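Local structure of pollen allergen Phl p 6 (Phleum pratense, 6TRK) at residues A20-T25 with D81-F86; A39-S44 with L88-A93; A16-A21 with K35-A40. The protein is a timothy-grass pollen allergen, here in a fold-stabilised variant, whose physiological role in pollen is not firmly established. The protein carries 1 engineered substitution. All blocks are in the same frame, centred on the assembly; numbering follows the deposited sequence. Where two conformers were deposited one is given.

Interaction 1: A20-T25 with D81-F86; sequences AAMATT and DKYEAF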
# COMPACT_ATOMS: atom_id res chain seq x y z
N ALA A 20 -7.32 -5.97 1.28
CA ALA A 20 -7.63 -7.00 2.29
C ALA A 20 -7.20 -6.56 3.68
O ALA A 20 -7.91 -6.75 4.66
CB ALA A 20 -6.98 -8.32 1.88
N ALA A 21 -6.05 -5.90 3.80
CA ALA A 21 -5.68 -5.40 5.12
C ALA A 21 -6.65 -4.34 5.63
O ALA A 21 -6.98 -4.30 6.83
CB ALA A 21 -4.25 -4.85 5.05
N MET A 22 -7.11 -3.45 4.75
CA MET A 22 -8.10 -2.48 5.18
C MET A 22 -9.36 -3.17 5.69
O MET A 22 -9.96 -2.73 6.68
CB MET A 22 -8.43 -1.55 4.01
CG MET A 22 -7.26 -0.66 3.62
SD MET A 22 -7.61 0.41 2.21
CE MET A 22 -8.92 1.43 2.88
N ALA A 23 -9.76 -4.26 5.04
CA ALA A 23 -10.98 -4.96 5.45
C ALA A 23 -10.91 -5.46 6.89
O ALA A 23 -11.95 -5.58 7.55
CB ALA A 23 -11.26 -6.11 4.50
N THR A 24 -9.71 -5.71 7.41
CA THR A 24 -9.61 -6.22 8.77
C THR A 24 -9.97 -5.18 9.82
O THR A 24 -10.16 -5.56 10.99
CB THR A 24 -8.21 -6.77 9.08
OG1 THR A 24 -7.26 -5.68 9.17
CG2 THR A 24 -7.80 -7.80 8.07
N THR A 25 -10.10 -3.91 9.47
CA THR A 25 -10.51 -2.88 10.40
C THR A 25 -12.03 -2.69 10.49
O THR A 25 -12.48 -1.82 11.25
CB THR A 25 -9.87 -1.53 10.03
OG1 THR A 25 -10.45 -1.03 8.83
CG2 THR A 25 -8.34 -1.67 9.85
N ASP A 81 -5.55 9.74 13.62
CA ASP A 81 -5.43 10.04 12.19
C ASP A 81 -4.51 9.08 11.45
O ASP A 81 -4.39 9.18 10.21
CB ASP A 81 -4.88 11.48 12.04
CG ASP A 81 -5.86 12.54 12.51
OD1 ASP A 81 -7.08 12.33 12.36
OD2 ASP A 81 -5.40 13.59 13.00
N LYS A 82 -3.85 8.17 12.17
CA LYS A 82 -2.81 7.35 11.57
C LYS A 82 -3.35 6.43 10.48
O LYS A 82 -2.72 6.26 9.43
CB LYS A 82 -2.10 6.53 12.66
CG LYS A 82 -1.33 7.38 13.62
CD LYS A 82 -0.60 6.55 14.66
CE LYS A 82 0.27 7.42 15.55
NZ LYS A 82 1.45 8.00 14.79
N TYR A 83 -4.50 5.79 10.72
CA TYR A 83 -4.97 4.83 9.74
C TYR A 83 -5.31 5.51 8.42
O TYR A 83 -4.85 5.10 7.35
CB TYR A 83 -6.17 4.03 10.30
CG TYR A 83 -6.82 3.10 9.30
CD1 TYR A 83 -6.12 2.08 8.70
CD2 TYR A 83 -8.17 3.24 8.98
CE1 TYR A 83 -6.73 1.23 7.78
CE2 TYR A 83 -8.78 2.41 8.06
CZ TYR A 83 -8.05 1.41 7.46
OH TYR A 83 -8.66 0.58 6.54
N GLU A 84 -6.07 6.60 8.48
CA GLU A 84 -6.39 7.28 7.23
C GLU A 84 -5.16 7.91 6.58
O GLU A 84 -5.07 7.92 5.35
CB GLU A 84 -7.48 8.31 7.46
CG GLU A 84 -8.82 7.66 7.91
CD GLU A 84 -9.49 6.79 6.83
OE1 GLU A 84 -9.24 6.98 5.62
OE2 GLU A 84 -10.30 5.91 7.20
N ALA A 85 -4.18 8.35 7.37
CA ALA A 85 -2.95 8.88 6.78
C ALA A 85 -2.21 7.81 6.00
O ALA A 85 -1.70 8.06 4.90
CB ALA A 85 -2.02 9.46 7.84
N PHE A 86 -2.12 6.59 6.56
CA PHE A 86 -1.48 5.52 5.81
C PHE A 86 -2.22 5.22 4.50
O PHE A 86 -1.60 5.15 3.41
CB PHE A 86 -1.42 4.24 6.65
CG PHE A 86 -0.51 3.18 6.06
CD1 PHE A 86 -0.90 2.42 4.96
CD2 PHE A 86 0.74 2.92 6.60
CE1 PHE A 86 -0.07 1.47 4.40
CE2 PHE A 86 1.56 1.92 6.06
CZ PHE A 86 1.14 1.21 4.95

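Interaction 2: A39-S44 with L88-A93; sequences AAFTVS and LHFSEA. With ZN (zinc ion), chain C.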
# COMPACT_ATOMS: atom_id res chain seq x y z
N ALA A 39 -0.66 -4.84 11.20
CA ALA A 39 -0.30 -6.24 11.38
C ALA A 39 -0.73 -7.10 10.20
O ALA A 39 0.00 -7.99 9.77
CB ALA A 39 -0.90 -6.77 12.67
N ALA A 40 -1.92 -6.83 9.67
CA ALA A 40 -2.37 -7.59 8.51
C ALA A 40 -1.60 -7.19 7.26
O ALA A 40 -1.23 -8.04 6.44
CB ALA A 40 -3.87 -7.37 8.30
N PHE A 41 -1.33 -5.89 7.11
CA PHE A 41 -0.65 -5.37 5.94
C PHE A 41 0.76 -5.91 5.85
O PHE A 41 1.22 -6.29 4.78
CB PHE A 41 -0.63 -3.83 5.99
CG PHE A 41 0.21 -3.23 4.91
CD1 PHE A 41 1.57 -2.97 5.12
CD2 PHE A 41 -0.34 -2.93 3.69
CE1 PHE A 41 2.34 -2.44 4.12
CE2 PHE A 41 0.45 -2.40 2.65
CZ PHE A 41 1.78 -2.16 2.88
N THR A 42 1.48 -5.97 6.98
CA THR A 42 2.90 -6.32 6.89
C THR A 42 3.10 -7.77 6.44
O THR A 42 4.04 -8.06 5.69
CB THR A 42 3.58 -6.06 8.24
OG1 THR A 42 5.01 -6.13 8.09
CG2 THR A 42 3.13 -7.06 9.29
N VAL A 43 2.21 -8.69 6.84
CA VAL A 43 2.34 -10.09 6.42
C VAL A 43 2.22 -10.21 4.91
O VAL A 43 3.06 -10.82 4.25
CB VAL A 43 1.26 -10.96 7.11
CG1 VAL A 43 1.23 -12.36 6.49
CG2 VAL A 43 1.49 -11.04 8.62
N SER A 44 1.14 -9.68 4.34
CA SER A 44 0.94 -9.89 2.91
C SER A 44 1.86 -9.02 2.05
O SER A 44 2.31 -9.48 0.99
CB SER A 44 -0.53 -9.61 2.58
OG SER A 44 -0.92 -8.32 3.02
N LEU A 88 -4.40 6.90 2.72
CA LEU A 88 -4.37 7.95 1.71
C LEU A 88 -3.05 7.96 0.96
O LEU A 88 -3.01 8.06 -0.27
CB LEU A 88 -4.65 9.30 2.37
CG LEU A 88 -4.51 10.53 1.51
CD1 LEU A 88 -5.55 10.52 0.43
CD2 LEU A 88 -4.68 11.77 2.35
N HIS A 89 -1.93 7.92 1.69
CA HIS A 89 -0.66 8.08 0.99
C HIS A 89 -0.22 6.81 0.29
O HIS A 89 0.39 6.87 -0.79
CB HIS A 89 0.40 8.58 1.96
CG HIS A 89 0.13 9.98 2.43
ND1 HIS A 89 -0.69 10.26 3.51
CD2 HIS A 89 0.50 11.17 1.92
CE1 HIS A 89 -0.79 11.57 3.66
NE2 HIS A 89 -0.08 12.15 2.69
N PHE A 90 -0.59 5.65 0.82
CA PHE A 90 -0.28 4.40 0.14
C PHE A 90 -1.00 4.34 -1.21
O PHE A 90 -0.40 4.07 -2.26
CB PHE A 90 -0.65 3.18 1.02
CG PHE A 90 -0.05 1.90 0.49
CD1 PHE A 90 -0.77 1.12 -0.39
CD2 PHE A 90 1.23 1.50 0.85
CE1 PHE A 90 -0.22 -0.04 -0.92
CE2 PHE A 90 1.80 0.35 0.32
CZ PHE A 90 1.04 -0.42 -0.57
N SER A 91 -2.29 4.60 -1.21
CA SER A 91 -3.06 4.50 -2.44
C SER A 91 -2.62 5.53 -3.48
O SER A 91 -2.51 5.21 -4.65
CB SER A 91 -4.54 4.63 -2.14
OG SER A 91 -4.87 5.83 -1.51
N GLU A 92 -2.34 6.77 -3.05
CA GLU A 92 -1.89 7.80 -3.99
C GLU A 92 -0.49 7.50 -4.52
O GLU A 92 -0.22 7.63 -5.73
CB GLU A 92 -1.94 9.21 -3.37
CG GLU A 92 -3.37 9.75 -3.22
CD GLU A 92 -3.51 11.20 -2.96
OE1 GLU A 92 -4.69 11.63 -2.88
OE2 GLU A 92 -2.51 11.92 -2.78
N ALA A 93 0.43 7.09 -3.65
CA ALA A 93 1.78 6.82 -4.13
C ALA A 93 1.82 5.61 -5.05
O ALA A 93 2.57 5.59 -6.02
CB ALA A 93 2.71 6.63 -2.93
ZN ZN C . -5.02 13.57 -2.70
O HOH W 1 -4.95 14.12 -0.79

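Interaction 3: A16-A21 with K35-A40; sequences ASFRAA and KTFEAA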
# COMPACT_ATOMS: atom_id res chain seq x y z
N ALA A 16 -4.37 -5.42 -4.07
CA ALA A 16 -5.37 -6.35 -3.56
C ALA A 16 -5.08 -6.74 -2.11
O ALA A 16 -6.00 -6.81 -1.30
CB ALA A 16 -5.42 -7.59 -4.47
N SER A 17 -3.81 -6.99 -1.78
CA SER A 17 -3.47 -7.31 -0.38
C SER A 17 -3.70 -6.11 0.53
O SER A 17 -4.15 -6.27 1.68
CB SER A 17 -2.01 -7.74 -0.30
OG SER A 17 -1.79 -8.95 -0.97
N PHE A 18 -3.37 -4.90 0.04
CA PHE A 18 -3.66 -3.68 0.79
C PHE A 18 -5.16 -3.54 1.07
O PHE A 18 -5.56 -3.23 2.19
CB PHE A 18 -3.06 -2.49 -0.01
CG PHE A 18 -3.52 -1.14 0.43
CD1 PHE A 18 -3.17 -0.61 1.65
CD2 PHE A 18 -4.26 -0.34 -0.46
CE1 PHE A 18 -3.57 0.69 2.01
CE2 PHE A 18 -4.67 0.96 -0.10
CZ PHE A 18 -4.32 1.48 1.12
N ARG A 19 -6.00 -3.80 0.08
CA ARG A 19 -7.45 -3.73 0.32
C ARG A 19 -7.90 -4.77 1.34
O ARG A 19 -8.76 -4.50 2.18
CB ARG A 19 -8.22 -3.92 -0.99
CG ARG A 19 -8.04 -2.82 -2.01
CD ARG A 19 -9.05 -3.02 -3.16
NE ARG A 19 -8.72 -4.12 -4.06
CZ ARG A 19 -7.96 -4.00 -5.15
NH1 ARG A 19 -7.41 -2.82 -5.47
NH2 ARG A 19 -7.73 -5.06 -5.90
N ALA A 20 -7.32 -5.97 1.28
CA ALA A 20 -7.63 -7.00 2.29
C ALA A 20 -7.20 -6.56 3.68
O ALA A 20 -7.91 -6.75 4.66
CB ALA A 20 -6.98 -8.32 1.88
N ALA A 21 -6.05 -5.90 3.80
CA ALA A 21 -5.68 -5.40 5.12
C ALA A 21 -6.65 -4.34 5.63
O ALA A 21 -6.98 -4.30 6.83
CB ALA A 21 -4.25 -4.85 5.05
N LYS A 35 -3.29 -0.34 14.31
CA LYS A 35 -2.49 -1.49 14.72
C LYS A 35 -2.96 -2.77 14.07
O LYS A 35 -2.15 -3.62 13.68
CB LYS A 35 -2.51 -1.62 16.24
CG LYS A 35 -1.64 -2.70 16.82
CD LYS A 35 -1.94 -2.99 18.32
CE LYS A 35 -2.76 -1.90 19.05
NZ LYS A 35 -4.25 -2.18 19.20
N THR A 36 -4.29 -2.93 13.93
CA THR A 36 -4.86 -4.10 13.27
C THR A 36 -4.50 -4.12 11.79
O THR A 36 -4.04 -5.15 11.26
CB THR A 36 -6.38 -4.10 13.48
OG1 THR A 36 -6.71 -4.25 14.89
CG2 THR A 36 -7.06 -5.19 12.66
N PHE A 37 -4.70 -2.99 11.12
CA PHE A 37 -4.36 -2.89 9.70
C PHE A 37 -2.88 -3.19 9.47
O PHE A 37 -2.50 -3.95 8.56
CB PHE A 37 -4.70 -1.47 9.19
CG PHE A 37 -4.00 -1.12 7.92
CD1 PHE A 37 -4.52 -1.51 6.71
CD2 PHE A 37 -2.80 -0.45 7.92
CE1 PHE A 37 -3.89 -1.23 5.52
CE2 PHE A 37 -2.12 -0.20 6.73
CZ PHE A 37 -2.67 -0.57 5.54
N GLU A 38 -2.03 -2.57 10.28
CA GLU A 38 -0.60 -2.69 10.06
C GLU A 38 -0.12 -4.12 10.22
O GLU A 38 0.73 -4.59 9.45
CB GLU A 38 0.14 -1.76 11.02
CG GLU A 38 1.56 -1.53 10.61
CD GLU A 38 2.50 -2.57 11.16
OE1 GLU A 38 3.63 -2.67 10.64
OE2 GLU A 38 2.10 -3.30 12.10
N ALA A 39 -0.66 -4.84 11.20
CA ALA A 39 -0.30 -6.24 11.38
C ALA A 39 -0.73 -7.10 10.20
O ALA A 39 0.00 -7.99 9.77
CB ALA A 39 -0.90 -6.77 12.67
N ALA A 40 -1.92 -6.83 9.67
CA ALA A 40 -2.37 -7.59 8.51
C ALA A 40 -1.60 -7.19 7.26
O ALA A 40 -1.23 -8.04 6.44
CB ALA A 40 -3.87 -7.37 8.30

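Interaction 1: A20-T25 with D81-F86
A helix-end packing contact joins the C-terminal part of helix 2-23 to the first turn of helix 82-98, where the phenol of Y83 reaches across to M22 and T25. The backbones stay well apart, 9.2 Å between the CA atoms of M22 and Y83, so the gap is spanned almost wholly by the tyrosine. With CG placed trans to the backbone N (chi1 174°), its ring extends from helix 82-98 directly at the other segment. At the far end of the ring, Y83 OH lies 3.3 Å from M22 CB, and in the conformer given the methionine chain crosses the tyrosine at about a right angle. T25 approaches Y83 from the opposing direction and supplies two branches. Its methyl CG2 sits 4.3 Å from the centroid of the Y83 ring, 29° off the ring normal, an off-centre CH-pi contact. Its hydroxyl OG1 is 3.3 Å from Y83 OH. T25 OG1 donates to M22 O at 2.8 Å, in the carbonyl plane, with a C=O...O angle of 157°. M22 O also accepts from T25 N at 3.0 Å, so two bonds from one residue grip this carbonyl and fix the rotation of the threonine. T24 repeats the pattern one residue earlier, its OG1 donating to A21 O at 2.7 Å. Behind the pair, F37 of helix 30-55 touches T25 and meets the Y83 ring edge-to-face. The chemistry therefore divides in two: the chain around T24 and T25 is tied by its own threonine hydroxyls, whereas the contact with Y83 is small, burying 148 Å² in all, and its assigned interactions are van der Waals and CH-pi.

Interaction 2: A39-S44 with L88-A93
E92 OE1 binds a zinc ion at 2.0 Å on one side of helix 82-98, while F90, two residues earlier, points from the opposite side of that helix into the interior and meets F41. The carboxylate is monodentate: OE1 binds, while E92 OE2 stays 3.0 Å from the zinc. The glutamate chain, extended beyond CG, carries the bound oxygen away from the helix; a water and H104 ND1 are further ligands. Across the core, F41 and F90 approach from opposing directions and form a T-shaped (edge-to-face) pair. The evidence is threefold: ring planes at 81°, centroids 5.2 Å apart, and F41 CE2 standing 3.7 Å above one face of F90, displaced toward its rim. Seen from the other ring, F90 CZ lies in the plane of F41, at its edge. The closest atoms are F41 CZ and F90 CE2, at 3.6 Å. Both rings reach the meeting point because each has CG trans to its backbone N, with chi1 172° for F41 and -167° for F90. The phenylalanines thus bridge backbones whose CA atoms, at F41 and F90, are 11.4 Å apart. An aromatic C-H edge directed at a pi face is favourable electrostatically as well as by dispersion, which suits two buried residues without polar side-chain atoms. Around the pair, F41 also meets F86 edge-to-face and the ring of Y45, the engineered tyrosine, while F90 touches V14, V66 and A70 from two further helices. Such interlocked aromatic side chains, with contributions from all four helices, are characteristic of the hydrophobic core of a four-helix bundle.

Interaction 3: A16-A21 with K35-A40
Helices 2-23 and 30-55 form a helical hairpin, and segments 16-21 and 35-40 pack against each other near its turn. Their short axes approach to 9.3 Å, and their N-to-C directions differ by 146°, an antiparallel but clearly splayed arrangement. The backbones come closest at two alanines: the CA atoms of A21 and A40 are 5.2 Å apart, and their methyls, A21 CB and A40 CB, meet at 4.1 Å. Both CB atoms are directed at the opposing helix, so alanine packs against alanine where the interface is narrowest. One turn earlier on helix 30-55, F37 lies alongside the same alanine. A21 CB is 3.7 Å from F37 CE1, approaching the ring obliquely, and F37 CD1 also lies 3.7 Å from the carbonyl carbon A21 C. The aromatic side chain consequently covers both the methyl and the backbone of A21. F18 meets the adjacent part of the F37 ring, at CZ and CE1: F18 CE1 and F37 CZ are 3.9 Å apart. F37 CZ lies at the F18 edge, near its plane, and F18 CD1 lies in the plane of F37, while F18 CE1 approaches F37 obliquely. Neither CB bond is aimed straight across; the trans position of CG relative to the backbone N, with chi1 166° in F18 and 161° in F37, swings both rings toward the meeting point. All of these contacts are apolar packing, and the interface buries 202 Å² in total. S17 OG of the same segment is hydrogen-bonded to N48 ND2 farther along helix 30-55. Helix 82-98 supplies further neighbours, with F90 meeting F18 and F86 meeting F37 edge-to-face.

In the fold
The segments lie on three helices or at their ends: 2-23, 30-55 and 82-98, contacting one another pairwise. Interaction 3 joins the first two, consecutive in the chain; interaction 1 brings helix 82-98 to the first, and interaction 2 brings it to the second. Their centres lie only 6 to 8 Å apart. Interactions 1 and 3 start from the same part of helix 2-23, whereas the segments of 1 and 2 alternate along the chain (20-25, 39-44, 81-86, 88-93). Direct packing closes the triangle: A21 CB lies 3.7 Å from F41 N. The three contacts thus form one continuous, largely aromatic core that joins two consecutive helices to the later helix 82-98.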